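Local structure of triggering receptor expressed on myeloid cells 1 (Mus musculus, 1U9K) at residues A34-R37 / E43-T46; E7-V12 / L17-P22. The protein amplifies inflammatory responses as a cell-surface receptor of innate and adaptive immunity that, once ligand-activated, multimerizes and signals through the adapter TYROBP/DAP12. All coordinates share one frame; numbering follows the deposited sequence.

Both contacts belong to one extracellular V-type immunoglobulin domain, and they illustrate how it uses hydrogen bonding within a sheet and apolar packing between sheets. Interaction 1 pairs neighbouring strands 32-37 and 45-49, the latter outermost, through backbone bonds and an amide-hydroxyl bond. Interaction 2 brings strand 7-11, at the other margin of that same sheet, against strand 17-22 of the second sheet, through tyrosine, leucine and valine side chains. Both are partly buried: in interaction 1 Gln36 is buried but Leu45 exposed, whereas in interaction 2 Leu17 and Val19 are buried between the sheets. Trp35 connects the two: its CZ2 lies 4.2 Å from Leu17 CD2, and it also packs on Val19.

Interaction 1 of 2, residues A34-R37 / E43-T46; sequences AWQR and EPLT
The carboxamide of Gln36 has Pro44 CB over one face, 3.9 Å from both Gln36 NE2 and OE1, the two side chains lying side by side, while Thr46 meets the amide at its edge. There the N-H of Gln36 NE2 points to Thr46 OG1 across 3.0 Å, almost straight at 165° and nearly in the amide plane. The oxygen end of the amide accepts from Arg92 NE on strand 89-96, so both polar atoms of this buried group are satisfied and its rotation is fixed from two sides. The other flat group, the Trp35 indole, lies on the face opposite Gln36, turned to strand 75-80, and meets the Tyr91 ring with the planes about parallel.

The backbone between these faces is the antiparallel hairpin that joins strands C and C' in V-set immunoglobulin domains. Arg37 and Leu45 form its hydrogen-bonded pair: Arg37 N reaches Leu45 O at 2.8 Å, and Leu45 N returns to Arg37 O at 2.9 Å. Gln36 and Thr46 are the adjoining non-hydrogen-bonded pair, which places their side chains on one face together. Gln36 CA also comes within 3.1 Å of Leu45 O in a CA-H...O contact.

Thr46 OG1 sits beside its own backbone N and anti to the carbonyl carbon (chi1 -65°), which turns the hydroxyl to the glutamine and leaves CG2 to approach Ala34 CB at 4.2 Å. On the other face the Arg37 and Leu45 side chains start together, their CB atoms 4.4 Å apart, and then separate. The arginine, stretched out through all its torsions, carries its guanidinium away from the hairpin to the carbonyl of Thr86, which NH2 binds.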
# COMPACT_ATOMS: atom_id res chain seq x y z
N ALA A 34 -0.71 -1.12 5.81
CA ALA A 34 -1.63 -1.68 4.87
C ALA A 34 -1.61 -0.92 3.56
O ALA A 34 -1.30 0.28 3.49
CB ALA A 34 -2.99 -1.71 5.40
N TRP A 35 -2.01 -1.64 2.52
CA TRP A 35 -2.34 -1.08 1.22
C TRP A 35 -3.84 -1.12 1.04
O TRP A 35 -4.44 -2.15 1.27
CB TRP A 35 -1.69 -1.93 0.15
CG TRP A 35 -1.86 -1.49 -1.32
CD1 TRP A 35 -2.36 -2.27 -2.31
CD2 TRP A 35 -1.39 -0.29 -1.95
NE1 TRP A 35 -2.27 -1.63 -3.51
CE2 TRP A 35 -1.65 -0.42 -3.33
CE3 TRP A 35 -0.72 0.87 -1.50
CZ2 TRP A 35 -1.32 0.55 -4.23
CZ3 TRP A 35 -0.39 1.84 -2.41
CH2 TRP A 35 -0.70 1.69 -3.76
N GLN A 36 -4.44 -0.00 0.63
CA GLN A 36 -5.87 0.16 0.50
C GLN A 36 -6.25 0.68 -0.87
O GLN A 36 -5.49 1.41 -1.50
CB GLN A 36 -6.44 1.14 1.52
CG GLN A 36 -6.19 0.68 3.00
CD GLN A 36 -6.96 1.54 4.00
OE1 GLN A 36 -6.89 2.76 3.90
NE2 GLN A 36 -7.69 0.92 4.91
N ARG A 37 -7.39 0.25 -1.36
CA ARG A 37 -8.00 0.88 -2.50
C ARG A 37 -9.14 1.77 -1.98
O ARG A 37 -9.76 1.49 -0.95
CB ARG A 37 -8.50 -0.17 -3.45
CG ARG A 37 -9.05 0.32 -4.74
CD ARG A 37 -9.32 -0.84 -5.69
NE ARG A 37 -9.67 -0.35 -7.00
CZ ARG A 37 -9.94 -1.15 -8.05
NH1 ARG A 37 -9.88 -2.47 -7.93
NH2 ARG A 37 -10.23 -0.63 -9.20
N GLU A 43 -16.39 2.57 1.51
CA GLU A 43 -15.33 2.48 2.50
C GLU A 43 -14.06 2.01 1.82
O GLU A 43 -14.15 1.34 0.81
CB GLU A 43 -15.72 1.51 3.62
CG GLU A 43 -16.76 2.10 4.55
CD GLU A 43 -16.25 3.35 5.27
OE1 GLU A 43 -15.12 3.37 5.82
OE2 GLU A 43 -17.00 4.34 5.26
N PRO A 44 -12.89 2.45 2.31
CA PRO A 44 -11.61 1.91 1.86
C PRO A 44 -11.64 0.37 1.92
O PRO A 44 -12.25 -0.21 2.87
CB PRO A 44 -10.63 2.42 2.91
CG PRO A 44 -11.26 3.71 3.40
CD PRO A 44 -12.71 3.43 3.38
N LEU A 45 -11.03 -0.26 0.94
CA LEU A 45 -10.81 -1.71 0.90
C LEU A 45 -9.39 -1.97 1.25
O LEU A 45 -8.47 -1.52 0.57
CB LEU A 45 -11.00 -2.26 -0.50
CG LEU A 45 -12.38 -2.18 -1.10
CD1 LEU A 45 -12.29 -2.56 -2.60
CD2 LEU A 45 -13.37 -3.07 -0.34
N THR A 46 -9.19 -2.72 2.31
CA THR A 46 -7.88 -3.12 2.75
C THR A 46 -7.48 -4.37 1.99
O THR A 46 -8.11 -5.38 2.10
CB THR A 46 -7.94 -3.34 4.24
OG1 THR A 46 -8.23 -2.06 4.84
CG2 THR A 46 -6.57 -3.74 4.80

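Interaction 2 of 2, residues E7-V12 / L17-P22; sequences ERYDLV and LTVKCP
Tyr9 and Leu17 set their side chains at about a right angle, with the leucine methyl CD1 approaching the phenol ring obliquely and lying 3.6 Å from Tyr9 CD2. Leu11, two residues on along the same strand, repeats the crossing: its CD1 meets the same Leu17 methyl at 3.8 Å, so one branch of Leu17 fits against both neighbours. The Leu17 side chain leaves its strand pointing neither toward nor away from 7-11, and with CG anti to the backbone N (chi1 172°) it brings CD1 over to the pair. Farther along the phenol, Val19 CG2 comes obliquely to Tyr9 CE2 at 4.2 Å, and the carbonyl oxygen of Thr18 lies 4.0 Å from that same CE2 carbon.

The hydroxyl extends the reach of the ring. A water at its edge, in the ring plane, is 2.8 Å from Tyr9 OH and accepts from Lys20 N at 3.0 Å, linking the phenol to the backbone of the far strand. With an alanine here, Leu17 CD1 and Val19 CG2 would probably lose their cover from Tyr9, though Leu11 and Trp35 would remain, and the water its phenol partner.

The two strands run at 155° to each other but belong to different sheets of the V-type sandwich. Strand 7-11 pairs in parallel with strand 103-113, as the A' strand does with G in V-set domains, whereas 17-22 carries Cys21 of the disulfide to Cys93. Arg8 and Asp10 alternate with the inward residues and form their own salt bridge, Arg8 NE meeting Asp10 OD2 on its syn side at 2.9 Å.

Between these two strands the direct side-chain contacts are carbon against carbon, so shape rather than directed bonding sets the fit, and the polar link is made through water.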
# COMPACT_ATOMS: atom_id res chain seq x y z
N GLU A 7 -0.84 11.28 -6.82
CA GLU A 7 0.16 11.18 -7.89
C GLU A 7 -0.32 10.15 -8.92
O GLU A 7 -0.72 9.06 -8.56
CB GLU A 7 1.50 10.73 -7.28
CG GLU A 7 2.60 10.50 -8.32
CD GLU A 7 3.98 10.26 -7.74
OE1 GLU A 7 4.11 9.71 -6.62
OE2 GLU A 7 4.94 10.59 -8.45
N ARG A 8 -0.26 10.50 -10.20
CA ARG A 8 -0.65 9.61 -11.25
C ARG A 8 0.49 8.57 -11.50
O ARG A 8 1.67 8.91 -11.59
CB ARG A 8 -0.97 10.38 -12.49
CG ARG A 8 -1.84 9.63 -13.51
CD ARG A 8 -2.51 10.52 -14.55
NE ARG A 8 -2.65 9.85 -15.85
CZ ARG A 8 -3.82 9.57 -16.47
NH1 ARG A 8 -4.99 9.93 -15.94
NH2 ARG A 8 -3.82 8.94 -17.64
N TYR A 9 0.10 7.32 -11.63
CA TYR A 9 0.98 6.25 -12.06
C TYR A 9 0.31 5.64 -13.27
O TYR A 9 -0.69 4.99 -13.12
CB TYR A 9 1.08 5.19 -10.98
CG TYR A 9 2.05 5.54 -9.84
CD1 TYR A 9 1.77 6.57 -8.93
CD2 TYR A 9 3.24 4.83 -9.67
CE1 TYR A 9 2.64 6.88 -7.90
CE2 TYR A 9 4.14 5.15 -8.65
CZ TYR A 9 3.83 6.16 -7.76
OH TYR A 9 4.73 6.42 -6.73
N ASP A 10 0.88 5.84 -14.45
CA ASP A 10 0.30 5.40 -15.75
C ASP A 10 1.02 4.15 -16.20
O ASP A 10 2.25 4.19 -16.37
CB ASP A 10 0.56 6.44 -16.80
CG ASP A 10 -0.41 7.53 -16.75
OD1 ASP A 10 -1.61 7.28 -17.07
OD2 ASP A 10 -0.06 8.67 -16.39
N LEU A 11 0.31 3.04 -16.37
CA LEU A 11 0.98 1.81 -16.71
C LEU A 11 0.11 1.08 -17.73
O LEU A 11 -1.03 1.45 -17.94
CB LEU A 11 1.19 0.92 -15.48
CG LEU A 11 2.16 1.53 -14.47
CD1 LEU A 11 1.99 0.80 -13.22
CD2 LEU A 11 3.59 1.48 -14.96
N VAL A 12 0.72 0.07 -18.33
CA VAL A 12 0.10 -0.77 -19.32
C VAL A 12 -0.28 -2.02 -18.60
O VAL A 12 0.44 -2.49 -17.68
CB VAL A 12 1.03 -1.07 -20.46
CG1 VAL A 12 0.29 -1.84 -21.54
CG2 VAL A 12 1.53 0.21 -21.03
N LEU A 17 3.01 -2.70 -10.85
CA LEU A 17 3.08 -1.43 -10.13
C LEU A 17 4.00 -1.58 -8.94
O LEU A 17 3.83 -2.55 -8.19
CB LEU A 17 1.72 -1.04 -9.64
CG LEU A 17 1.64 0.16 -8.71
CD1 LEU A 17 2.11 1.37 -9.45
CD2 LEU A 17 0.27 0.32 -8.06
N THR A 18 4.94 -0.67 -8.76
CA THR A 18 5.77 -0.65 -7.55
C THR A 18 5.64 0.73 -6.93
O THR A 18 5.85 1.71 -7.62
CB THR A 18 7.25 -0.92 -7.86
OG1 THR A 18 7.40 -2.21 -8.47
CG2 THR A 18 8.07 -1.02 -6.60
N VAL A 19 5.36 0.79 -5.63
CA VAL A 19 5.17 2.03 -4.91
C VAL A 19 6.01 1.90 -3.65
O VAL A 19 5.97 0.88 -2.98
CB VAL A 19 3.69 2.21 -4.54
CG1 VAL A 19 3.48 3.35 -3.58
CG2 VAL A 19 2.88 2.37 -5.80
N LYS A 20 6.84 2.91 -3.40
CA LYS A 20 7.69 3.00 -2.21
C LYS A 20 7.11 4.05 -1.29
O LYS A 20 7.08 5.25 -1.64
CB LYS A 20 9.11 3.41 -2.60
CG LYS A 20 9.73 2.42 -3.56
CD LYS A 20 11.23 2.37 -3.48
CE LYS A 20 11.76 1.50 -4.62
NZ LYS A 20 13.11 0.84 -4.24
N CYS A 21 6.63 3.60 -0.14
CA CYS A 21 6.01 4.44 0.87
C CYS A 21 6.87 4.57 2.11
O CYS A 21 6.92 3.65 2.91
CB CYS A 21 4.68 3.85 1.29
SG CYS A 21 3.52 3.75 -0.10
N PRO A 22 7.54 5.68 2.30
CA PRO A 22 8.28 5.87 3.55
C PRO A 22 7.34 5.92 4.74
O PRO A 22 6.22 6.39 4.62
CB PRO A 22 8.96 7.24 3.36
CG PRO A 22 8.94 7.54 2.01
CD PRO A 22 7.68 6.86 1.44
O HOH W 1 6.87 5.05 -5.54